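Local coordinates for D-glyceraldehyde dehydrogenase (NADP(+)) (Thermoplasma acidophilum, PDB 5IZD), which oxidises D-glyceraldehyde to (R)-glycerate with NADP(+) in the non-phosphorylated Entner-Doudoroff pathway, at residues A[428-433]-A[449-454]. Sequence-based numbering, arbitrary orientation.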
ATOM      1  N   ILE A 428       7.832 -15.896 -18.780  1.00 31.27           N
ATOM      2  CA  ILE A 428       6.589 -16.704 -18.952  1.00 30.60           C
ATOM      3  C   ILE A 428       5.438 -15.775 -18.695  1.00 29.44           C
ATOM      4  O   ILE A 428       5.147 -15.403 -17.538  1.00 28.64           O
ATOM      5  CB  ILE A 428       6.496 -17.947 -18.006  1.00 30.80           C
ATOM      6  CG1 ILE A 428       7.636 -18.938 -18.263  1.00 31.57           C
ATOM      7  CG2 ILE A 428       5.140 -18.645 -18.123  1.00 30.43           C
ATOM      8  CD1 ILE A 428       7.456 -19.740 -19.521  1.00 31.97           C
ATOM      9  N   ARG A 429       4.786 -15.395 -19.790  1.00 29.06           N
ATOM     10  CA  ARG A 429       3.829 -14.318 -19.743  1.00 28.63           C
ATOM     11  C   ARG A 429       2.484 -14.903 -19.451  1.00 28.10           C
ATOM     12  O   ARG A 429       1.581 -14.855 -20.314  1.00 28.07           O
ATOM     13  CB  ARG A 429       3.844 -13.549 -21.047  1.00 28.90           C
ATOM     14  CG  ARG A 429       5.148 -12.811 -21.298  1.00 29.36           C
ATOM     15  CD  ARG A 429       5.195 -11.488 -20.567  1.00 29.24           C
ATOM     16  NE  ARG A 429       4.292 -10.522 -21.147  1.00 29.07           N
ATOM     17  CZ  ARG A 429       4.030  -9.322 -20.620  1.00 28.96           C
ATOM     18  NH1 ARG A 429       4.608  -8.933 -19.496  1.00 28.95           N
ATOM     19  NH2 ARG A 429       3.175  -8.501 -21.214  1.00 28.89           N
ATOM     20  N   PHE A 430       2.374 -15.489 -18.251  1.00 27.77           N
ATOM     21  CA  PHE A 430       1.134 -16.130 -17.771  1.00 27.56           C
ATOM     22  C   PHE A 430       0.841 -15.530 -16.412  1.00 27.33           C
ATOM     23  O   PHE A 430       1.767 -15.086 -15.724  1.00 27.56           O
ATOM     24  CB  PHE A 430       1.283 -17.650 -17.684  1.00 27.56           C
ATOM     25  CG  PHE A 430       1.075 -18.307 -18.999  1.00 27.80           C
ATOM     26  CD1 PHE A 430       2.043 -18.206 -19.996  1.00 28.11           C
ATOM     27  CD2 PHE A 430      -0.120 -18.950 -19.286  1.00 27.60           C
ATOM     28  CE1 PHE A 430       1.836 -18.738 -21.259  1.00 28.36           C
ATOM     29  CE2 PHE A 430      -0.344 -19.487 -20.546  1.00 27.94           C
ATOM     30  CZ  PHE A 430       0.643 -19.387 -21.536  1.00 28.37           C
ATOM     31  N   GLY A 431      -0.434 -15.498 -16.058  1.00 26.93           N
ATOM     32  CA  GLY A 431      -0.865 -14.921 -14.768  1.00 26.73           C
ATOM     33  C   GLY A 431      -0.416 -15.726 -13.570  1.00 26.84           C
ATOM     34  O   GLY A 431      -0.131 -15.135 -12.516  1.00 26.75           O
ATOM     35  N   GLU A 432      -0.306 -17.044 -13.727  1.00 27.16           N
ATOM     36  CA  GLU A 432       0.202 -17.913 -12.661  1.00 27.60           C
ATOM     37  C   GLU A 432       1.270 -18.873 -13.168  1.00 27.81           C
ATOM     38  O   GLU A 432       1.075 -19.549 -14.193  1.00 27.52           O
ATOM     39  CB  GLU A 432      -0.924 -18.714 -11.983  1.00 28.02           C
ATOM     40  CG  GLU A 432      -2.052 -17.846 -11.489  1.00 28.20           C
ATOM     41  CD  GLU A 432      -3.201 -18.599 -10.862  1.00 28.67           C
ATOM     42  OE1 GLU A 432      -3.896 -17.923 -10.072  1.00 28.91           O
ATOM     43  OE2 GLU A 432      -3.498 -19.799 -11.197  1.00 29.48           O
ATOM     44  N   LEU A 433       2.432 -18.880 -12.482  1.00 28.06           N
ATOM     45  CA  LEU A 433       3.474 -19.850 -12.750  1.00 28.61           C
ATOM     46  C   LEU A 433       3.672 -20.689 -11.479  1.00 28.86           C
ATOM     47  O   LEU A 433       4.037 -20.156 -10.448  1.00 29.18           O
ATOM     48  CB  LEU A 433       4.763 -19.163 -13.236  1.00 28.99           C
ATOM     49  CG  LEU A 433       5.985 -20.055 -13.448  1.00 29.63           C
ATOM     50  CD1 LEU A 433       5.830 -21.057 -14.577  1.00 29.83           C
ATOM     51  CD2 LEU A 433       7.209 -19.184 -13.662  1.00 30.19           C
ATOM     52  N   GLY A 449      -4.843 -13.375 -15.596  1.00 29.63           N
ATOM     53  CA  GLY A 449      -3.962 -13.755 -16.674  1.00 29.64           C
ATOM     54  C   GLY A 449      -3.848 -12.756 -17.769  1.00 29.28           C
ATOM     55  O   GLY A 449      -4.404 -11.668 -17.680  1.00 29.34           O
ATOM     56  N   PHE A 450      -3.113 -13.150 -18.793  1.00 29.15           N
ATOM     57  CA  PHE A 450      -2.813 -12.312 -19.956  1.00 29.19           C
ATOM     58  C   PHE A 450      -3.678 -12.744 -21.132  1.00 28.91           C
ATOM     59  O   PHE A 450      -4.264 -13.848 -21.125  1.00 28.99           O
ATOM     60  CB  PHE A 450      -1.312 -12.449 -20.378  1.00 29.65           C
ATOM     61  CG  PHE A 450      -0.340 -11.945 -19.357  1.00 29.94           C
ATOM     62  CD1 PHE A 450      -0.068 -12.682 -18.231  1.00 30.02           C
ATOM     63  CD2 PHE A 450       0.267 -10.684 -19.505  1.00 30.34           C
ATOM     64  CE1 PHE A 450       0.798 -12.192 -17.254  1.00 30.14           C
ATOM     65  CE2 PHE A 450       1.140 -10.176 -18.537  1.00 30.54           C
ATOM     66  CZ  PHE A 450       1.429 -10.951 -17.427  1.00 30.55           C
ATOM     67  N   ARG A 451      -3.705 -11.898 -22.163  1.00 28.73           N
ATOM     68  CA  ARG A 451      -4.276 -12.229 -23.452  1.00 28.98           C
ATOM     69  C   ARG A 451      -5.786 -12.583 -23.281  1.00 28.80           C
ATOM     70  O   ARG A 451      -6.507 -11.813 -22.696  1.00 27.92           O
ATOM     71  CB  ARG A 451      -3.427 -13.270 -24.160  1.00 29.46           C
ATOM     72  CG  ARG A 451      -2.075 -12.662 -24.610  1.00 29.71           C
ATOM     73  CD  ARG A 451      -1.152 -13.631 -25.280  1.00 30.30           C
ATOM     74  NE  ARG A 451      -0.798 -14.816 -24.462  1.00 30.40           N
ATOM     75  CZ  ARG A 451       0.081 -14.846 -23.431  1.00 30.27           C
ATOM     76  NH1 ARG A 451       0.718 -13.740 -22.987  1.00 30.16           N
ATOM     77  NH2 ARG A 451       0.315 -15.995 -22.811  1.00 30.25           N
ATOM     78  N   MET A 452      -6.242 -13.759 -23.688  1.00 29.41           N
ATOM     79  CA  MET A 452      -7.690 -14.002 -23.677  1.00 29.74           C
ATOM     80  C   MET A 452      -8.240 -14.455 -22.340  1.00 29.40           C
ATOM     81  O   MET A 452      -9.412 -14.850 -22.288  1.00 29.76           O
ATOM     82  CB  MET A 452      -8.106 -14.995 -24.793  1.00 30.55           C
ATOM     83  CG  MET A 452      -7.942 -14.519 -26.237  1.00 31.41           C
ATOM     84  SD  MET A 452      -8.671 -12.912 -26.564  1.00 32.42           S
ATOM     85  CE  MET A 452     -10.408 -13.377 -26.361  1.00 31.99           C
ATOM     86  N   THR A 453      -7.490 -14.327 -21.259  1.00 29.21           N
ATOM     87  CA  THR A 453      -7.884 -14.791 -19.961  1.00 29.07           C
ATOM     88  C   THR A 453      -9.091 -14.000 -19.419  1.00 29.12           C
ATOM     89  O   THR A 453      -9.919 -14.546 -18.719  1.00 28.75           O
ATOM     90  CB  THR A 453      -6.748 -14.690 -18.912  1.00 29.20           C
ATOM     91  OG1 THR A 453      -5.556 -15.403 -19.341  1.00 29.45           O
ATOM     92  CG2 THR A 453      -7.240 -15.245 -17.531  1.00 29.02           C
ATOM     93  N   GLY A 454      -9.134 -12.690 -19.648  1.00 29.00           N
ATOM     94  CA  GLY A 454     -10.348 -11.957 -19.319  1.00 28.96           C
ATOM     95  C   GLY A 454     -10.053 -10.561 -18.827  1.00 28.72           C
ATOM     96  O   GLY A 454      -9.370  -9.806 -19.517  1.00 28.84           O
TER
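Arg429 O is gripped end-on by the guanidinium of Arg451: NH1 and NH2 each donate to it at 3.0 Å. Both N-H...O angles are 140°, as expected when two nitrogens converge on one oxygen, which lies 16° out of the guanidinium plane. The NH1 donor sits in the carbonyl plane, whereas NH2 approaches tilted from it. NH2 also hangs 3.5 Å from Phe430 CE1, over one face of that ring and toward its rim; with Arg451 CZ 5.2 Å from the ring centroid, any cation-pi attraction is weak at most. Arg451 runs extended through chi2 and then bends at chi3, turning its head back toward residues 428-433. Tyr407 O takes a further bond from NH2, tying this arginine to the loop before strand 410-414.

The Phe450 ring wedges in beside the same carbonyl. Its CE1 edge meets Phe430 O at 3.4 Å, Gly431 N lies in the ring plane, and CE2 sits over the centre of the Arg429 guanidinium, 3.7 Å from Arg429 CZ. The two planes are 49° apart, so this is a tilted contact rather than a parallel stack. Arg429, the centre of an inverse gamma turn, reaches it by bending at chi2 and chi3, and its NH2 is bonded to Pro138 O of the second subunit. Where the backbones come closest, Gly431 CA and Gly449 CA are 3.8 Å apart, and a CB on Gly431 would clash with Gly449 CA.

Replacing Arg451 with an alanine would strip both donors from Arg429 O and would probably leave Tyr407 O without its NH2 partner. The chemistry thus implies that one guanidinium joins the turn entering strand 432-435 to a loop that, at Gly449, lies about 7 Å from the side chain of Glu247, the predicted proton acceptor of this aldehyde dehydrogenase.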